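Local coordinates for protein LysR family transcriptional regulator (Vibrio vulnificus, PDB 5FHK) that probably acts as a LysR-type, DNA-binding transcription factor controlling virulence genes, and is represented here by its regulatory domain alone, at residues E97-H102 with W113-S118. Numbering follows the deposited sequence.
Sequences EDLHDH and WTLINS
Leu99, on a short 3-10 turn, sends one methyl group into the angle between Trp113 and Leu115 of strand 113-117, within the periplasmic-binding-protein-like regulatory domain of this LysR-family regulator. The strand is the middle one of a small antiparallel sheet, flanked by strands 122-125 and 173-174, and the turn belongs to the loop leading into strand 104-107. All the tight packing converges on one atom. Leu99 CD1 lies 3.8 Å from Trp113 CE3, at the edge of the six-membered ring and close to its plane. Leu99 CD1 also meets Leu115 CD1 tip to tip, at 3.9 Å. With CG anti to the carbonyl carbon (chi1 -63°) and CD1 extended away from CA (chi2 -177°), Leu99 presents CD1 as its leading atom. The CB atoms of Trp113 and Leu115, two residues apart, both head toward the turn. These three side chains are buried, and Leu80 of strand 68-82 packs on both strand residues. The backbones stay apart, Leu99 CA to Trp113 CA 10.3 Å, and only methyl and ring carbons meet across the gap, burying 97 Å² in all. The other side of the turn is looser: Glu97, His100 and Asp101 are exposed and do not touch the strand. Within the turn, His102 N bonds to Leu99 O, and the exposed His100 imidazole folds back so that ND1 donates to Glu97 O at 2.8 Å, with an N-H...O angle of 157°.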
loop_
_atom_site.group_PDB
_atom_site.type_symbol
_atom_site.label_atom_id
_atom_site.label_comp_id
_atom_site.label_asym_id
_atom_site.label_seq_id
_atom_site.Cartn_x
_atom_site.Cartn_y
_atom_site.Cartn_z
ATOM N N GLU A 97 8.828 -7.019 -28.258
ATOM C CA GLU A 97 9.607 -5.870 -28.692
ATOM C C GLU A 97 8.724 -4.684 -29.036
ATOM O O GLU A 97 9.204 -3.549 -29.019
ATOM C CB GLU A 97 10.480 -6.240 -29.894
ATOM C CG GLU A 97 11.821 -6.865 -29.508
ATOM C CD GLU A 97 12.726 -5.902 -28.741
ATOM O OE1 GLU A 97 12.732 -4.693 -29.058
ATOM O OE2 GLU A 97 13.427 -6.359 -27.808
ATOM N N ASP A 98 7.445 -4.920 -29.323
ATOM C CA ASP A 98 6.524 -3.834 -29.618
ATOM C C ASP A 98 6.198 -2.981 -28.398
ATOM O O ASP A 98 5.557 -1.936 -28.554
ATOM C CB ASP A 98 5.240 -4.398 -30.219
ATOM C CG ASP A 98 5.481 -5.162 -31.518
ATOM O OD1 ASP A 98 6.444 -4.827 -32.254
ATOM O OD2 ASP A 98 4.706 -6.100 -31.806
ATOM N N LEU A 99 6.640 -3.375 -27.198
ATOM C CA LEU A 99 6.330 -2.584 -26.010
ATOM C C LEU A 99 6.882 -1.164 -26.113
ATOM O O LEU A 99 6.292 -0.227 -25.553
ATOM C CB LEU A 99 6.860 -3.283 -24.766
ATOM C CG LEU A 99 6.227 -4.652 -24.499
ATOM C CD1 LEU A 99 6.768 -5.230 -23.208
ATOM C CD2 LEU A 99 4.724 -4.520 -24.442
ATOM N N HIS A 100 7.976 -0.980 -26.860
ATOM C CA HIS A 100 8.595 0.339 -26.981
ATOM C C HIS A 100 7.628 1.391 -27.511
ATOM O O HIS A 100 7.728 2.563 -27.139
ATOM C CB HIS A 100 9.820 0.245 -27.878
ATOM C CG HIS A 100 10.898 -0.619 -27.309
ATOM N ND1 HIS A 100 11.080 -1.932 -27.686
ATOM C CD2 HIS A 100 11.833 -0.365 -26.365
ATOM C CE1 HIS A 100 12.088 -2.448 -27.006
ATOM N NE2 HIS A 100 12.565 -1.516 -26.201
ATOM N N ASP A 101 6.670 0.991 -28.339
ATOM C CA ASP A 101 5.756 1.922 -28.982
ATOM C C ASP A 101 4.434 2.069 -28.237
ATOM O O ASP A 101 3.455 2.551 -28.823
ATOM C CB ASP A 101 5.511 1.478 -30.417
ATOM C CG ASP A 101 6.809 1.293 -31.184
ATOM O OD1 ASP A 101 7.682 2.185 -31.082
ATOM O OD2 ASP A 101 6.967 0.254 -31.866
ATOM N N HIS A 102 4.394 1.684 -26.957
ATOM C CA HIS A 102 3.188 1.713 -26.148
ATOM C C HIS A 102 3.456 2.487 -24.863
ATOM O O HIS A 102 4.600 2.593 -24.406
ATOM C CB HIS A 102 2.713 0.296 -25.804
ATOM C CG HIS A 102 1.849 -0.323 -26.855
ATOM N ND1 HIS A 102 0.474 -0.229 -26.835
ATOM C CD2 HIS A 102 2.160 -1.041 -27.960
ATOM C CE1 HIS A 102 -0.023 -0.851 -27.889
ATOM N NE2 HIS A 102 0.978 -1.357 -28.584
ATOM N N TRP A 113 11.381 -5.091 -16.810
ATOM C CA TRP A 113 10.488 -6.139 -17.293
ATOM C C TRP A 113 11.343 -7.163 -18.029
ATOM O O TRP A 113 11.831 -6.891 -19.128
ATOM C CB TRP A 113 9.403 -5.589 -18.220
ATOM C CG TRP A 113 8.406 -4.673 -17.616
ATOM C CD1 TRP A 113 8.378 -4.189 -16.330
ATOM C CD2 TRP A 113 7.274 -4.107 -18.281
ATOM N NE1 TRP A 113 7.301 -3.361 -16.164
ATOM C CE2 TRP A 113 6.597 -3.307 -17.342
ATOM C CE3 TRP A 113 6.754 -4.220 -19.582
ATOM C CZ2 TRP A 113 5.431 -2.610 -17.660
ATOM C CZ3 TRP A 113 5.593 -3.517 -19.901
ATOM C CH2 TRP A 113 4.953 -2.713 -18.945
ATOM N N THR A 114 11.515 -8.332 -17.426
ATOM C CA THR A 114 12.251 -9.444 -18.025
ATOM C C THR A 114 11.237 -10.490 -18.455
ATOM O O THR A 114 10.678 -11.201 -17.617
ATOM C CB THR A 114 13.252 -10.018 -17.035
ATOM O OG1 THR A 114 14.036 -8.945 -16.505
ATOM C CG2 THR A 114 14.146 -11.052 -17.720
ATOM N N LEU A 115 11.009 -10.589 -19.762
ATOM C CA LEU A 115 9.900 -11.352 -20.313
ATOM C C LEU A 115 10.403 -12.526 -21.133
ATOM O O LEU A 115 11.215 -12.344 -22.047
ATOM C CB LEU A 115 9.020 -10.453 -21.179
ATOM C CG LEU A 115 8.396 -9.326 -20.354
ATOM C CD1 LEU A 115 7.503 -8.492 -21.230
ATOM C CD2 LEU A 115 7.582 -9.900 -19.182
ATOM N N ILE A 116 9.896 -13.717 -20.819
ATOM C CA ILE A 116 10.201 -14.942 -21.544
ATOM C C ILE A 116 8.943 -15.376 -22.286
ATOM O O ILE A 116 7.818 -15.096 -21.855
ATOM C CB ILE A 116 10.700 -16.068 -20.609
ATOM C CG1 ILE A 116 9.519 -16.716 -19.868
ATOM C CG2 ILE A 116 11.713 -15.535 -19.606
ATOM C CD1 ILE A 116 9.750 -18.168 -19.434
ATOM N N ASN A 117 9.125 -16.033 -23.422
ATOM C CA ASN A 117 7.974 -16.582 -24.133
ATOM C C ASN A 117 8.035 -18.108 -24.108
ATOM O O ASN A 117 8.938 -18.707 -23.509
ATOM C CB ASN A 117 7.885 -16.027 -25.560
ATOM C CG ASN A 117 8.978 -16.549 -26.476
ATOM O OD1 ASN A 117 9.885 -17.270 -26.050
ATOM N ND2 ASN A 117 8.904 -16.164 -27.751
ATOM N N SER A 118 7.060 -18.724 -24.785
ATOM C CA SER A 118 6.935 -20.181 -24.786
ATOM C C SER A 118 8.181 -20.855 -25.347
ATOM O O SER A 118 8.597 -21.910 -24.852
ATOM C CB SER A 118 5.707 -20.598 -25.597
ATOM O OG SER A 118 5.781 -20.064 -26.912
#